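Local coordinates for peroxisomal catalase A (Saccharomyces cerevisiae, PDB 1A4E), which probably breaks down the hydrogen peroxide made by peroxisomal oxidases into water and oxygen, using a heme cofactor in each subunit of a homotetramer, at residues V133-D138 and I176-I181; H147-N152 and D161-F166; Q265-R270 and K284-G289. All blocks are in the same frame, centred on the assembly; numbering follows the deposited sequence.

How the interactions relate
From the N terminus, the chain leaves strand 122-129, runs through the loop 133-138 beside the heme, and enters helix 141-149. Interaction 2 closes the short connection from that helix to helix 160-168. Interaction 1 closes a longer excursion, bringing helix 176-182 back onto 133-138, and interaction 2 lies wholly within that excursion; the two meet where Val179 packs on Trp164. Interaction 3 comes later in series, tying the end of strand 259-267 to the loop that leads to strand 294-303. It touches interaction 1 through Val285, which packs on Val133 and His177, while interactions 2 and 3 stay apart, their nearest atoms about 15 Å from each other.

Interaction 1 of 3, residues V133-D138 and I176-I181; sequences VFFIRD and IHQVMI
Gln178 lays its CG methylene over the Phe135 ring, a CH-pi contact 3.4 Å from the centroid and 2° off the ring normal. This is where helix 176-182 backs the distal heme-pocket loop of the catalase fold. With CG anti to the backbone N (chi1 180°) and a bend at chi2, the Gln178 side chain crosses the ring obliquely, its amide plane turned 59° from that of the phenyl. Its NE2 comes near Val133 O, but the angle is poor for a bond; the amide instead donates to Thr131 OG1, two residues before Val133. Val179 CG2 adds an apolar touch at the edge of the Phe135 ring.

Val133 uses both methyls. CG2 sits over the face of the His177 imidazole, 4.2 Å from its centroid, and meets Ile181 CD1 at 3.6 Å; CG1 lies beside His177 ND1. Thr283 O accepts a bond from that ND1, which helps set the turn of the ring.

Phe134 points the other way, into the pocket, where its side chain touches the heme and a bound azide and lies about 4 Å from that of the active-site Asn129. The Phe135 rim (CD1) rests on the Phe134 face, with Phe134 CE1 at the Phe135 ring edge, so Phe135 lies between Gln178 and the pocket residue. A water joins the two backbones, donating to Phe134 O at 2.9 Å and accepting from Gln178 N at 3.1 Å.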
loop_
_atom_site.group_PDB
_atom_site.type_symbol
_atom_site.label_atom_id
_atom_site.label_comp_id
_atom_site.label_asym_id
_atom_site.label_seq_id
_atom_site.Cartn_x
_atom_site.Cartn_y
_atom_site.Cartn_z
ATOM N N VAL B 133 17.754 -31.243 1.779
ATOM C CA VAL B 133 16.377 -31.444 2.214
ATOM C C VAL B 133 15.799 -30.215 2.914
ATOM O O VAL B 133 16.416 -29.148 2.910
ATOM C CB VAL B 133 16.318 -32.687 3.161
ATOM C CG1 VAL B 133 16.700 -33.932 2.383
ATOM C CG2 VAL B 133 17.271 -32.539 4.324
ATOM N N PHE B 134 14.596 -30.332 3.487
ATOM C CA PHE B 134 14.022 -29.271 4.291
ATOM C C PHE B 134 13.216 -29.893 5.430
ATOM O O PHE B 134 13.054 -31.109 5.534
ATOM C CB PHE B 134 13.149 -28.388 3.395
ATOM C CG PHE B 134 12.810 -27.002 3.942
ATOM C CD1 PHE B 134 13.829 -26.084 4.238
ATOM C CD2 PHE B 134 11.467 -26.658 4.151
ATOM C CE1 PHE B 134 13.497 -24.824 4.745
ATOM C CE2 PHE B 134 11.148 -25.398 4.657
ATOM C CZ PHE B 134 12.160 -24.482 4.956
ATOM N N PHE B 135 12.732 -29.036 6.327
ATOM C CA PHE B 135 12.012 -29.425 7.528
ATOM C C PHE B 135 10.625 -30.010 7.339
ATOM O O PHE B 135 10.139 -30.730 8.213
ATOM C CB PHE B 135 11.881 -28.217 8.445
ATOM C CG PHE B 135 13.193 -27.530 8.805
ATOM C CD1 PHE B 135 13.717 -26.544 7.962
ATOM C CD2 PHE B 135 13.847 -27.855 9.997
ATOM C CE1 PHE B 135 14.893 -25.877 8.316
ATOM C CE2 PHE B 135 15.021 -27.186 10.345
ATOM C CZ PHE B 135 15.540 -26.198 9.505
ATOM N N ILE B 136 9.943 -29.719 6.228
ATOM C CA ILE B 136 8.563 -30.148 6.060
ATOM C C ILE B 136 8.292 -30.785 4.705
ATOM O O ILE B 136 9.036 -30.601 3.742
ATOM C CB ILE B 136 7.576 -28.936 6.245
ATOM C CG1 ILE B 136 7.944 -27.812 5.280
ATOM C CG2 ILE B 136 7.598 -28.442 7.691
ATOM C CD1 ILE B 136 6.897 -26.693 5.200
ATOM N N ARG B 137 7.216 -31.570 4.639
ATOM C CA ARG B 137 6.729 -32.144 3.393
ATOM C C ARG B 137 5.229 -31.855 3.236
ATOM O O ARG B 137 4.579 -32.317 2.297
ATOM C CB ARG B 137 7.013 -33.662 3.370
ATOM C CG ARG B 137 6.364 -34.540 4.427
ATOM C CD ARG B 137 6.801 -35.966 4.148
ATOM N NE ARG B 137 6.119 -36.908 5.015
ATOM C CZ ARG B 137 6.490 -38.187 5.151
ATOM N NH1 ARG B 137 7.521 -38.707 4.495
ATOM N NH2 ARG B 137 5.818 -38.961 5.993
ATOM N N ASP B 138 4.670 -31.058 4.160
ATOM C CA ASP B 138 3.309 -30.546 4.078
ATOM C C ASP B 138 3.369 -29.028 3.982
ATOM O O ASP B 138 3.917 -28.378 4.878
ATOM C CB ASP B 138 2.488 -30.880 5.306
ATOM C CG ASP B 138 1.993 -32.307 5.311
ATOM O OD1 ASP B 138 1.123 -32.635 4.511
ATOM O OD2 ASP B 138 2.474 -33.091 6.120
ATOM N N ILE B 176 13.573 -34.430 11.054
ATOM C CA ILE B 176 14.810 -34.895 11.679
ATOM C C ILE B 176 16.036 -34.971 10.762
ATOM O O ILE B 176 17.127 -34.624 11.222
ATOM C CB ILE B 176 14.416 -36.267 12.383
ATOM C CG1 ILE B 176 15.144 -36.344 13.726
ATOM C CG2 ILE B 176 14.670 -37.479 11.498
ATOM C CD1 ILE B 176 16.665 -36.247 13.835
ATOM N N HIS B 177 15.905 -35.343 9.472
ATOM C CA HIS B 177 17.034 -35.367 8.541
ATOM C C HIS B 177 17.585 -33.948 8.414
ATOM O O HIS B 177 18.797 -33.735 8.496
ATOM C CB HIS B 177 16.545 -35.892 7.187
ATOM C CG HIS B 177 17.595 -36.202 6.121
ATOM N ND1 HIS B 177 17.337 -36.629 4.890
ATOM C CD2 HIS B 177 18.958 -36.075 6.233
ATOM C CE1 HIS B 177 18.472 -36.757 4.258
ATOM N NE2 HIS B 177 19.443 -36.426 5.073
ATOM N N GLN B 178 16.674 -32.971 8.281
ATOM C CA GLN B 178 17.063 -31.580 8.192
ATOM C C GLN B 178 17.616 -31.031 9.499
ATOM O O GLN B 178 18.585 -30.271 9.448
ATOM C CB GLN B 178 15.872 -30.734 7.757
ATOM C CG GLN B 178 16.181 -29.251 7.637
ATOM C CD GLN B 178 17.338 -28.856 6.745
ATOM O OE1 GLN B 178 18.080 -27.911 7.007
ATOM N NE2 GLN B 178 17.512 -29.559 5.642
ATOM N N VAL B 179 17.046 -31.404 10.659
ATOM C CA VAL B 179 17.537 -30.913 11.943
ATOM C C VAL B 179 18.969 -31.389 12.170
ATOM O O VAL B 179 19.779 -30.636 12.708
ATOM C CB VAL B 179 16.585 -31.404 13.051
ATOM C CG1 VAL B 179 17.093 -31.030 14.431
ATOM C CG2 VAL B 179 15.235 -30.733 12.855
ATOM N N MET B 180 19.292 -32.605 11.695
ATOM C CA MET B 180 20.631 -33.165 11.765
ATOM C C MET B 180 21.631 -32.332 10.977
ATOM O O MET B 180 22.731 -32.055 11.459
ATOM C CB MET B 180 20.644 -34.580 11.205
ATOM C CG MET B 180 19.995 -35.651 12.070
ATOM S SD MET B 180 20.961 -36.010 13.550
ATOM C CE MET B 180 22.185 -36.986 12.728
ATOM N N ILE B 181 21.243 -31.923 9.758
ATOM C CA ILE B 181 22.090 -31.082 8.915
ATOM C C ILE B 181 22.233 -29.679 9.511
ATOM O O ILE B 181 23.339 -29.144 9.549
ATOM C CB ILE B 181 21.484 -31.011 7.488
ATOM C CG1 ILE B 181 21.493 -32.395 6.861
ATOM C CG2 ILE B 181 22.304 -30.068 6.606
ATOM C CD1 ILE B 181 20.648 -32.470 5.583
HETATM O O HOH W 1 13.912 -33.454 7.026
#

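Interaction 2 of 3, residues H147-N152 and D161-F166; sequences HTQKRN and DMFWDF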
loop_
_atom_site.group_PDB
_atom_site.type_symbol
_atom_site.label_atom_id
_atom_site.label_comp_id
_atom_site.label_asym_id
_atom_site.label_seq_id
_atom_site.Cartn_x
_atom_site.Cartn_y
_atom_site.Cartn_z
ATOM N N HIS B 147 7.095 -19.408 12.132
ATOM C CA HIS B 147 6.751 -18.705 13.358
ATOM C C HIS B 147 7.586 -19.211 14.529
ATOM O O HIS B 147 8.078 -18.405 15.325
ATOM C CB HIS B 147 5.272 -18.895 13.685
ATOM C CG HIS B 147 4.296 -18.158 12.774
ATOM N ND1 HIS B 147 2.983 -18.336 12.621
ATOM C CD2 HIS B 147 4.656 -17.161 11.908
ATOM C CE1 HIS B 147 2.542 -17.506 11.715
ATOM N NE2 HIS B 147 3.565 -16.809 11.293
ATOM N N THR B 148 7.798 -20.540 14.620
ATOM C CA THR B 148 8.593 -21.113 15.707
ATOM C C THR B 148 10.092 -20.873 15.552
ATOM O O THR B 148 10.823 -20.918 16.537
ATOM C CB THR B 148 8.334 -22.638 15.839
ATOM O OG1 THR B 148 8.747 -23.282 14.646
ATOM C CG2 THR B 148 6.874 -22.914 16.112
ATOM N N GLN B 149 10.553 -20.610 14.322
ATOM C CA GLN B 149 11.938 -20.255 14.044
ATOM C C GLN B 149 12.270 -18.805 14.379
ATOM O O GLN B 149 13.436 -18.436 14.518
ATOM C CB GLN B 149 12.261 -20.466 12.568
ATOM C CG GLN B 149 12.297 -21.914 12.140
ATOM C CD GLN B 149 13.375 -22.739 12.825
ATOM O OE1 GLN B 149 13.094 -23.720 13.507
ATOM N NE2 GLN B 149 14.647 -22.372 12.677
ATOM N N LYS B 150 11.236 -17.969 14.491
ATOM C CA LYS B 150 11.416 -16.559 14.741
ATOM C C LYS B 150 11.272 -16.161 16.209
ATOM O O LYS B 150 11.902 -16.773 17.074
ATOM C CB LYS B 150 10.426 -15.826 13.833
ATOM C CG LYS B 150 10.918 -15.722 12.396
ATOM C CD LYS B 150 9.828 -15.088 11.556
ATOM C CE LYS B 150 10.368 -14.623 10.227
ATOM N NZ LYS B 150 11.130 -13.395 10.381
ATOM N N ARG B 151 10.469 -15.153 16.555
ATOM C CA ARG B 151 10.379 -14.675 17.919
ATOM C C ARG B 151 9.055 -15.038 18.557
ATOM O O ARG B 151 8.051 -15.256 17.887
ATOM C CB ARG B 151 10.569 -13.164 17.905
ATOM C CG ARG B 151 11.908 -12.721 17.331
ATOM C CD ARG B 151 11.828 -11.232 17.052
ATOM N NE ARG B 151 13.038 -10.703 16.444
ATOM C CZ ARG B 151 14.085 -10.295 17.169
ATOM N NH1 ARG B 151 14.083 -10.356 18.500
ATOM N NH2 ARG B 151 15.147 -9.795 16.548
ATOM N N ASN B 152 9.052 -15.115 19.882
ATOM C CA ASN B 152 7.863 -15.421 20.663
ATOM C C ASN B 152 6.891 -14.248 20.505
ATOM O O ASN B 152 7.328 -13.093 20.593
ATOM C CB ASN B 152 8.309 -15.615 22.115
ATOM C CG ASN B 152 7.195 -15.869 23.115
ATOM O OD1 ASN B 152 6.472 -14.964 23.520
ATOM N ND2 ASN B 152 7.024 -17.110 23.549
ATOM N N ASP B 161 11.626 -23.372 23.417
ATOM C CA ASP B 161 10.428 -24.183 23.605
ATOM C C ASP B 161 9.594 -24.218 22.341
ATOM O O ASP B 161 9.126 -25.301 22.017
ATOM C CB ASP B 161 9.504 -23.659 24.704
ATOM C CG ASP B 161 10.080 -23.624 26.111
ATOM O OD1 ASP B 161 11.037 -24.336 26.382
ATOM O OD2 ASP B 161 9.571 -22.874 26.939
ATOM N N MET B 162 9.384 -23.098 21.616
ATOM C CA MET B 162 8.633 -23.117 20.358
ATOM C C MET B 162 9.351 -23.972 19.321
ATOM O O MET B 162 8.746 -24.815 18.660
ATOM C CB MET B 162 8.507 -21.775 19.650
ATOM C CG MET B 162 7.963 -20.538 20.292
ATOM S SD MET B 162 7.866 -19.272 19.005
ATOM C CE MET B 162 9.523 -18.682 18.813
ATOM N N PHE B 163 10.661 -23.702 19.202
ATOM C CA PHE B 163 11.528 -24.340 18.234
ATOM C C PHE B 163 11.433 -25.851 18.344
ATOM O O PHE B 163 11.044 -26.518 17.390
ATOM C CB PHE B 163 12.944 -23.839 18.493
ATOM C CG PHE B 163 14.039 -24.263 17.520
ATOM C CD1 PHE B 163 14.514 -25.580 17.475
ATOM C CD2 PHE B 163 14.603 -23.298 16.685
ATOM C CE1 PHE B 163 15.545 -25.926 16.603
ATOM C CE2 PHE B 163 15.639 -23.653 15.817
ATOM C CZ PHE B 163 16.110 -24.964 15.772
ATOM N N TRP B 164 11.751 -26.396 19.518
ATOM C CA TRP B 164 11.725 -27.834 19.689
ATOM C C TRP B 164 10.345 -28.431 19.878
ATOM O O TRP B 164 10.169 -29.605 19.553
ATOM C CB TRP B 164 12.624 -28.201 20.851
ATOM C CG TRP B 164 14.088 -28.054 20.464
ATOM C CD1 TRP B 164 14.871 -27.098 21.053
ATOM C CD2 TRP B 164 14.770 -28.802 19.533
ATOM N NE1 TRP B 164 16.047 -27.233 20.502
ATOM C CE2 TRP B 164 16.037 -28.223 19.599
ATOM C CE3 TRP B 164 14.535 -29.860 18.655
ATOM C CZ2 TRP B 164 17.080 -28.679 18.798
ATOM C CZ3 TRP B 164 15.579 -30.320 17.850
ATOM C CH2 TRP B 164 16.842 -29.734 17.924
ATOM N N ASP B 165 9.344 -27.666 20.346
ATOM C CA ASP B 165 7.994 -28.199 20.471
ATOM C C ASP B 165 7.407 -28.522 19.108
ATOM O O ASP B 165 6.768 -29.563 18.964
ATOM C CB ASP B 165 7.053 -27.213 21.153
ATOM C CG ASP B 165 5.722 -27.799 21.593
ATOM O OD1 ASP B 165 5.674 -28.979 21.906
ATOM O OD2 ASP B 165 4.728 -27.083 21.643
ATOM N N PHE B 166 7.629 -27.671 18.095
ATOM C CA PHE B 166 7.128 -27.954 16.766
ATOM C C PHE B 166 7.835 -29.181 16.191
ATOM O O PHE B 166 7.181 -30.097 15.692
ATOM C CB PHE B 166 7.351 -26.749 15.838
ATOM C CG PHE B 166 6.846 -27.013 14.425
ATOM C CD1 PHE B 166 5.494 -26.811 14.120
ATOM C CD2 PHE B 166 7.726 -27.501 13.443
ATOM C CE1 PHE B 166 5.026 -27.106 12.835
ATOM C CE2 PHE B 166 7.247 -27.792 12.167
ATOM C CZ PHE B 166 5.900 -27.594 11.864
HETATM O O HOH W 2 10.991 -25.203 14.643
#
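The largest buried area here belongs to Met162, which reaches across to 147-152. Its chain runs straight through chi2 (-174°) and bends at chi3, which carries CE in among backbone carbonyls, 3.4 Å from Thr148 O and 3.5 Å from Lys150 O. SD lies alongside the Thr148 backbone, and Tyr388 of a second subunit packs on both Met162 and Thr148.

Thr148 comes next, set against the 161-166 backbone. Its CB is 3.6 Å from Met162 O, and CG2 rests 3.9 Å from Phe166 CB. The hydroxyl also bonds to Phe145 O. One water lies within hydrogen-bonding distance of Thr148 OG1, Gln149 OE1 (2.8 Å) and Phe163 O; its two hydrogens can serve at most two of these at a time, yet it links both segments.

Phe163 turns a face to Gln149: Gln149 OE1 is 3.4 Å from Phe163 CE2, with amide and ring planes 49° apart. A bend at chi2 (-63°) brings the amide back to this ring although Gln149 CB starts away. Farther along the chain, Asn152 ND2 bonds to Asp159 OD2. Two successive helices of the catalase fold, 141-149 and 160-168, thus fold against each other across a short connection, at a subunit interface.

Interaction 3 of 3, residues Q265-R270 and K284-G289; sequences QTMTER and KVWPQG
One face of the Trp286 indole is covered by Met267 in a Met-aromatic contact. The Met267 CE methyl stands over the six-membered ring, 3.7 Å from the centroid and 15° off the normal, while SD lies over it at 4.3 Å. The bend at chi3 (-72°) folds that methyl down onto the face. Carbon contact continues at the rim, where Gln265 CB comes 3.7 Å from Trp286 CE3. Gln265 O sits at the edge, near the ring plane.

The polar link comes from the Gln265 amide. NE2 donates to Trp286 O at 3.1 Å, nearly straight at 167°; the acceptor lies in the amide plane, whereas the donor stands above the carbonyl plane. NE2 also bonds to Phe291 O, and OE1 accepts from His218 NE2. A water donates to Gln265 OE1 and accepts from Trp286 N, making a second bridge.

Putting an alanine at Trp286 would probably leave the Met267 methyl without its aromatic platform and open a gap against strand 259-267.

Next to this contact, Tyr214 and Gln216 of strand 212-221 pair with Met267 and Gln265 through the backbone and touch Trp286, so the loop before strand 294-303 packs against two neighbouring strands of the sheet.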
loop_
_atom_site.group_PDB
_atom_site.type_symbol
_atom_site.label_atom_id
_atom_site.label_comp_id
_atom_site.label_asym_id
_atom_site.label_seq_id
_atom_site.Cartn_x
_atom_site.Cartn_y
_atom_site.Cartn_z
ATOM N N GLN B 265 21.066 -35.090 -10.930
ATOM C CA GLN B 265 20.778 -36.507 -10.792
ATOM C C GLN B 265 19.486 -36.693 -11.562
ATOM O O GLN B 265 18.527 -35.943 -11.369
ATOM C CB GLN B 265 20.508 -36.916 -9.366
ATOM C CG GLN B 265 21.715 -36.972 -8.463
ATOM C CD GLN B 265 21.285 -37.258 -7.036
ATOM O OE1 GLN B 265 20.578 -36.447 -6.448
ATOM N NE2 GLN B 265 21.657 -38.392 -6.434
ATOM N N THR B 266 19.456 -37.647 -12.491
ATOM C CA THR B 266 18.244 -37.925 -13.226
ATOM C C THR B 266 17.692 -39.291 -12.859
ATOM O O THR B 266 18.378 -40.145 -12.297
ATOM C CB THR B 266 18.499 -37.849 -14.735
ATOM O OG1 THR B 266 19.576 -38.713 -15.051
ATOM C CG2 THR B 266 18.811 -36.437 -15.161
ATOM N N MET B 267 16.419 -39.472 -13.204
ATOM C CA MET B 267 15.666 -40.653 -12.837
ATOM C C MET B 267 14.426 -40.738 -13.707
ATOM O O MET B 267 13.795 -39.722 -13.984
ATOM C CB MET B 267 15.276 -40.529 -11.371
ATOM C CG MET B 267 14.619 -41.746 -10.817
ATOM S SD MET B 267 13.963 -41.493 -9.166
ATOM C CE MET B 267 15.479 -41.443 -8.266
ATOM N N THR B 268 14.054 -41.934 -14.165
ATOM C CA THR B 268 12.812 -42.100 -14.911
ATOM C C THR B 268 11.651 -42.378 -13.961
ATOM O O THR B 268 11.821 -42.525 -12.747
ATOM C CB THR B 268 12.945 -43.258 -15.934
ATOM O OG1 THR B 268 13.200 -44.463 -15.217
ATOM C CG2 THR B 268 14.034 -42.965 -16.954
ATOM N N GLU B 269 10.445 -42.434 -14.518
ATOM C CA GLU B 269 9.255 -42.737 -13.737
ATOM C C GLU B 269 9.286 -44.177 -13.201
ATOM O O GLU B 269 8.855 -44.441 -12.077
ATOM C CB GLU B 269 8.072 -42.482 -14.646
ATOM C CG GLU B 269 6.733 -42.476 -13.933
ATOM C CD GLU B 269 5.525 -42.229 -14.829
ATOM O OE1 GLU B 269 5.636 -42.268 -16.061
ATOM O OE2 GLU B 269 4.449 -41.995 -14.281
ATOM N N ARG B 270 9.841 -45.108 -14.000
ATOM C CA ARG B 270 10.042 -46.514 -13.641
ATOM C C ARG B 270 10.992 -46.644 -12.454
ATOM O O ARG B 270 10.700 -47.401 -11.525
ATOM C CB ARG B 270 10.582 -47.236 -14.889
ATOM C CG ARG B 270 11.312 -48.582 -14.800
ATOM C CD ARG B 270 11.929 -48.744 -16.196
ATOM N NE ARG B 270 13.081 -49.635 -16.360
ATOM C CZ ARG B 270 14.356 -49.318 -16.044
ATOM N NH1 ARG B 270 14.707 -48.134 -15.523
ATOM N NH2 ARG B 270 15.325 -50.184 -16.343
ATOM N N LYS B 284 13.813 -36.396 1.699
ATOM C CA LYS B 284 14.611 -37.514 1.221
ATOM C C LYS B 284 15.606 -37.108 0.148
ATOM O O LYS B 284 15.297 -36.284 -0.711
ATOM C CB LYS B 284 13.722 -38.599 0.619
ATOM C CG LYS B 284 12.636 -39.190 1.505
ATOM C CD LYS B 284 13.189 -40.046 2.635
ATOM C CE LYS B 284 12.023 -40.572 3.450
ATOM N NZ LYS B 284 11.411 -39.494 4.198
ATOM N N VAL B 285 16.813 -37.684 0.193
ATOM C CA VAL B 285 17.806 -37.503 -0.854
ATOM C C VAL B 285 17.896 -38.796 -1.646
ATOM O O VAL B 285 17.567 -39.880 -1.167
ATOM C CB VAL B 285 19.220 -37.173 -0.297
ATOM C CG1 VAL B 285 19.105 -35.869 0.454
ATOM C CG2 VAL B 285 19.763 -38.237 0.643
ATOM N N TRP B 286 18.294 -38.652 -2.903
ATOM C CA TRP B 286 18.509 -39.763 -3.813
ATOM C C TRP B 286 19.950 -40.239 -3.660
ATOM O O TRP B 286 20.875 -39.417 -3.628
ATOM C CB TRP B 286 18.294 -39.340 -5.268
ATOM C CG TRP B 286 16.905 -38.840 -5.661
ATOM C CD1 TRP B 286 15.815 -38.843 -4.817
ATOM C CD2 TRP B 286 16.604 -38.347 -6.902
ATOM N NE1 TRP B 286 14.830 -38.352 -5.526
ATOM C CE2 TRP B 286 15.244 -38.042 -6.762
ATOM C CE3 TRP B 286 17.272 -38.116 -8.106
ATOM C CZ2 TRP B 286 14.531 -37.504 -7.830
ATOM C CZ3 TRP B 286 16.558 -37.578 -9.178
ATOM C CH2 TRP B 286 15.199 -37.278 -9.039
ATOM N N PRO B 287 20.202 -41.550 -3.565
ATOM C CA PRO B 287 21.545 -42.127 -3.412
ATOM C C PRO B 287 22.416 -41.866 -4.639
ATOM O O PRO B 287 21.971 -42.038 -5.776
ATOM C CB PRO B 287 21.284 -43.596 -3.173
ATOM C CG PRO B 287 19.805 -43.689 -2.838
ATOM C CD PRO B 287 19.199 -42.599 -3.702
ATOM N N GLN B 288 23.649 -41.397 -4.432
ATOM C CA GLN B 288 24.535 -41.105 -5.556
ATOM C C GLN B 288 25.232 -42.299 -6.199
ATOM O O GLN B 288 25.805 -42.170 -7.285
ATOM C CB GLN B 288 25.585 -40.093 -5.117
ATOM C CG GLN B 288 24.926 -38.739 -4.952
ATOM C CD GLN B 288 25.861 -37.634 -4.512
ATOM O OE1 GLN B 288 27.061 -37.632 -4.786
ATOM N NE2 GLN B 288 25.297 -36.649 -3.825
ATOM N N GLY B 289 25.190 -43.473 -5.547
ATOM C CA GLY B 289 25.761 -44.687 -6.111
ATOM C C GLY B 289 24.985 -45.092 -7.357
ATOM O O GLY B 289 25.539 -45.192 -8.458
HETATM O O HOH W 3 19.237 -36.157 -4.150
#